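Long-range contact in tyrosine aminotransferase (Leishmania infantum, PDB 4IX8), which probably transfers the amino group of L-tyrosine to 2-oxoglutarate, using pyridoxal 5'-phosphate as cofactor: residues Met373-Leu379 with Gly415-Val421. Residues are numbered along the deposited sequence; the frame is centred on the assembly and turned at random.
Sequences MFVMLKL and GFLRATV
Met373-Leu379 and Gly415-Val421 pair as antiparallel neighbours in the smaller, five-stranded mixed sheet of this aminotransferase of class I, built mostly from the C-terminal part of the chain; strand 364-365 continues it past Met373-Leu379, and strand 403-407 past Gly415-Val421. Six backbone hydrogen bonds tie the two together. Val375 and Ala419 form one hydrogen-bonded pair and Leu377 and Leu417 another, the straightest link running from Leu377 N to Leu417 O (2.7 Å, 173° at the hydrogen). At the two ends of the ladder, Val421 N bonds to Met373 O and Leu379 N to Gly415 O.

One face of the ladder is greasy: Val375, Leu377, Leu417 and Ala419 turn their side chains to it, with Val375 CG1 3.8 Å from Ala419 CB. Tyr354 of helix 337-355 covers Val375 and Ala419, while Phe393 of helix 390-401 packs on Leu417. Leu379 adds to this layer, its CD2 lying 3.9 Å from Leu417 CD1.

The other face carries Phe374, Met376, Lys378, Phe416, Arg418 and Thr420. Lys378, the one exposed residue here, sets out with CG anti to the backbone N (chi1 -178°) and runs extended as far as CE, bringing CB, CG and CD obliquely against CE2 and CZ of Phe416; CB to CE2 is 3.4 Å. Met376 bends at both chi2 and chi3, and that double turn brings its CE to 3.5 Å from Phe416 CB. Farther along, Arg418 bends at chi3 and sets its guanidinium, offset toward CE1, over one face of the Phe374 ring, the planes 18° apart. Ser73 O and Asn221 OD1 accept hydrogen bonds from NH2 and NH1, which should help fix the rotation of the group, with Phe374 CE1 3.4 Å from Arg418 NH1.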
ATOM      1  N   MET A 373     -21.244   3.448  -8.560  1.00 46.53           N
ATOM      2  CA  MET A 373     -21.741   2.060  -8.782  1.00 46.62           C
ATOM      3  C   MET A 373     -22.716   1.549  -7.723  1.00 34.77           C
ATOM      4  O   MET A 373     -22.988   0.347  -7.647  1.00 43.50           O
ATOM      5  CB  MET A 373     -20.568   1.067  -8.812  1.00 53.27           C
ATOM      6  CG  MET A 373     -19.544   1.249  -9.918  1.00 62.49           C
ATOM      7  SD  MET A 373     -17.919   0.533  -9.500  1.00 55.28           S
ATOM      8  CE  MET A 373     -18.319  -0.853  -8.432  1.00 67.06           C
ATOM      9  N   PHE A 374     -23.215   2.446  -6.888  1.00 42.53           N
ATOM     10  CA  PHE A 374     -23.954   2.049  -5.696  1.00 37.47           C
ATOM     11  C   PHE A 374     -25.264   2.784  -5.557  1.00 41.31           C
ATOM     12  O   PHE A 374     -25.440   3.871  -6.090  1.00 39.89           O
ATOM     13  CB  PHE A 374     -23.119   2.317  -4.448  1.00 46.06           C
ATOM     14  CG  PHE A 374     -21.716   1.758  -4.515  1.00 44.29           C
ATOM     15  CD1 PHE A 374     -21.474   0.420  -4.244  1.00 37.58           C
ATOM     16  CD2 PHE A 374     -20.656   2.560  -4.866  1.00 31.33           C
ATOM     17  CE1 PHE A 374     -20.210  -0.078  -4.309  1.00 35.96           C
ATOM     18  CE2 PHE A 374     -19.379   2.052  -4.915  1.00 40.61           C
ATOM     19  CZ  PHE A 374     -19.163   0.744  -4.631  1.00 40.46           C
ATOM     20  N   VAL A 375     -26.171   2.195  -4.800  1.00 38.64           N
ATOM     21  CA  VAL A 375     -27.386   2.869  -4.451  1.00 36.90           C
ATOM     22  C   VAL A 375     -27.601   2.716  -2.953  1.00 41.29           C
ATOM     23  O   VAL A 375     -27.130   1.748  -2.352  1.00 37.95           O
ATOM     24  CB  VAL A 375     -28.565   2.309  -5.284  1.00 44.41           C
ATOM     25  CG1 VAL A 375     -28.963   0.910  -4.834  1.00 44.39           C
ATOM     26  CG2 VAL A 375     -29.722   3.250  -5.231  1.00 52.92           C
ATOM     27  N   MET A 376     -28.225   3.720  -2.341  1.00 44.54           N
ATOM     28  CA  MET A 376     -28.585   3.662  -0.936  1.00 36.83           C
ATOM     29  C   MET A 376     -30.103   3.566  -0.794  1.00 39.84           C
ATOM     30  O   MET A 376     -30.843   4.471  -1.192  1.00 43.07           O
ATOM     31  CB  MET A 376     -28.058   4.882  -0.198  1.00 35.55           C
ATOM     32  CG  MET A 376     -26.588   4.814   0.148  1.00 43.03           C
ATOM     33  SD  MET A 376     -26.193   3.589   1.418  1.00 41.12           S
ATOM     34  CE  MET A 376     -26.278   4.608   2.891  1.00 39.53           C
ATOM     35  N   LEU A 377     -30.545   2.484  -0.167  1.00 42.59           N
ATOM     36  CA  LEU A 377     -31.957   2.184   0.018  1.00 44.37           C
ATOM     37  C   LEU A 377     -32.337   2.665   1.389  1.00 48.79           C
ATOM     38  O   LEU A 377     -31.721   2.248   2.363  1.00 44.79           O
ATOM     39  CB  LEU A 377     -32.216   0.699  -0.097  1.00 42.87           C
ATOM     40  CG  LEU A 377     -31.631   0.111  -1.374  1.00 47.48           C
ATOM     41  CD1 LEU A 377     -31.853  -1.386  -1.347  1.00 46.77           C
ATOM     42  CD2 LEU A 377     -32.289   0.760  -2.645  1.00 44.45           C
ATOM     43  N   LYS A 378     -33.331   3.539   1.469  1.00 42.64           N
ATOM     44  CA  LYS A 378     -33.742   4.054   2.761  1.00 43.46           C
ATOM     45  C   LYS A 378     -34.885   3.232   3.313  1.00 45.08           C
ATOM     46  O   LYS A 378     -35.860   2.974   2.604  1.00 50.32           O
ATOM     47  CB  LYS A 378     -34.149   5.502   2.656  1.00 42.85           C
ATOM     48  CG  LYS A 378     -34.530   6.082   3.978  1.00 43.20           C
ATOM     49  CD  LYS A 378     -34.779   7.580   3.817  1.00 55.16           C
ATOM     50  CE  LYS A 378     -35.629   8.154   4.960  1.00 56.18           C
ATOM     51  NZ  LYS A 378     -35.103   7.712   6.290  1.00 57.34           N
ATOM     52  N   LEU A 379     -34.769   2.815   4.572  1.00 45.26           N
ATOM     53  CA  LEU A 379     -35.784   1.962   5.185  1.00 47.44           C
ATOM     54  C   LEU A 379     -36.811   2.712   5.995  1.00 48.76           C
ATOM     55  O   LEU A 379     -36.448   3.429   6.920  1.00 62.08           O
ATOM     56  CB  LEU A 379     -35.123   0.931   6.090  1.00 53.55           C
ATOM     57  CG  LEU A 379     -34.095   0.036   5.396  1.00 48.92           C
ATOM     58  CD1 LEU A 379     -33.483  -0.872   6.437  1.00 51.18           C
ATOM     59  CD2 LEU A 379     -34.794  -0.753   4.277  1.00 51.40           C
ATOM     60  N   GLY A 415     -30.152   3.121   9.110  1.00 45.37           N
ATOM     61  CA  GLY A 415     -31.460   3.271   8.518  1.00 45.38           C
ATOM     62  C   GLY A 415     -31.435   3.089   7.009  1.00 51.56           C
ATOM     63  O   GLY A 415     -32.481   3.259   6.343  1.00 59.44           O
ATOM     64  N   PHE A 416     -30.288   2.655   6.479  1.00 47.59           N
ATOM     65  CA  PHE A 416     -30.139   2.472   5.038  1.00 39.11           C
ATOM     66  C   PHE A 416     -29.493   1.173   4.678  1.00 46.48           C
ATOM     67  O   PHE A 416     -28.979   0.463   5.546  1.00 44.22           O
ATOM     68  CB  PHE A 416     -29.300   3.585   4.433  1.00 37.37           C
ATOM     69  CG  PHE A 416     -29.918   4.952   4.561  1.00 37.45           C
ATOM     70  CD1 PHE A 416     -29.845   5.652   5.750  1.00 39.61           C
ATOM     71  CD2 PHE A 416     -30.589   5.527   3.493  1.00 37.99           C
ATOM     72  CE1 PHE A 416     -30.439   6.898   5.889  1.00 37.39           C
ATOM     73  CE2 PHE A 416     -31.153   6.786   3.612  1.00 39.59           C
ATOM     74  CZ  PHE A 416     -31.071   7.468   4.827  1.00 43.70           C
ATOM     75  N   LEU A 417     -29.467   0.908   3.372  1.00 47.43           N
ATOM     76  CA  LEU A 417     -28.781  -0.256   2.830  1.00 39.08           C
ATOM     77  C   LEU A 417     -28.026   0.121   1.569  1.00 46.25           C
ATOM     78  O   LEU A 417     -28.577   0.801   0.696  1.00 43.35           O
ATOM     79  CB  LEU A 417     -29.765  -1.362   2.495  1.00 44.84           C
ATOM     80  CG  LEU A 417     -30.631  -1.890   3.631  1.00 44.09           C
ATOM     81  CD1 LEU A 417     -31.694  -2.746   3.021  1.00 44.74           C
ATOM     82  CD2 LEU A 417     -29.786  -2.691   4.611  1.00 45.41           C
ATOM     83  N   ARG A 418     -26.778  -0.326   1.467  1.00 36.89           N
ATOM     84  CA  ARG A 418     -26.012  -0.123   0.258  1.00 47.44           C
ATOM     85  C   ARG A 418     -26.161  -1.339  -0.623  1.00 37.18           C
ATOM     86  O   ARG A 418     -25.940  -2.448  -0.174  1.00 37.93           O
ATOM     87  CB  ARG A 418     -24.499   0.118   0.521  1.00 34.98           C
ATOM     88  CG  ARG A 418     -23.850   0.774  -0.695  1.00 33.54           C
ATOM     89  CD  ARG A 418     -22.365   0.790  -0.675  1.00 32.26           C
ATOM     90  NE  ARG A 418     -21.791  -0.540  -0.823  1.00 32.69           N
ATOM     91  CZ  ARG A 418     -20.485  -0.761  -0.954  1.00 31.88           C
ATOM     92  NH1 ARG A 418     -19.613   0.252  -0.943  1.00 35.94           N
ATOM     93  NH2 ARG A 418     -20.050  -1.989  -1.104  1.00 34.69           N
ATOM     94  N   ALA A 419     -26.518  -1.107  -1.880  1.00 40.41           N
ATOM     95  CA  ALA A 419     -26.639  -2.160  -2.866  1.00 38.72           C
ATOM     96  C   ALA A 419     -25.855  -1.744  -4.087  1.00 42.04           C
ATOM     97  O   ALA A 419     -25.747  -0.551  -4.424  1.00 41.80           O
ATOM     98  CB  ALA A 419     -28.078  -2.412  -3.218  1.00 41.23           C
ATOM     99  N   THR A 420     -25.293  -2.744  -4.732  1.00 40.00           N
ATOM    100  CA  THR A 420     -24.429  -2.552  -5.872  1.00 42.90           C
ATOM    101  C   THR A 420     -25.205  -2.570  -7.170  1.00 39.15           C
ATOM    102  O   THR A 420     -26.081  -3.393  -7.363  1.00 40.84           O
ATOM    103  CB  THR A 420     -23.354  -3.642  -5.870  1.00 47.94           C
ATOM    104  OG1 THR A 420     -22.359  -3.281  -4.881  1.00 60.79           O
ATOM    105  CG2 THR A 420     -22.701  -3.775  -7.204  1.00 40.27           C
ATOM    106  N   VAL A 421     -24.840  -1.669  -8.071  1.00 50.56           N
ATOM    107  CA  VAL A 421     -25.519  -1.517  -9.375  1.00 49.96           C
ATOM    108  C   VAL A 421     -24.755  -2.178 -10.569  1.00 45.14           C
ATOM    109  O   VAL A 421     -25.229  -2.200 -11.706  1.00 45.61           O
ATOM    110  CB  VAL A 421     -25.786  -0.002  -9.601  1.00 56.95           C
ATOM    111  CG1 VAL A 421     -26.183   0.330 -10.990  1.00 61.09           C
ATOM    112  CG2 VAL A 421     -26.883   0.459  -8.638  1.00 59.17           C
TER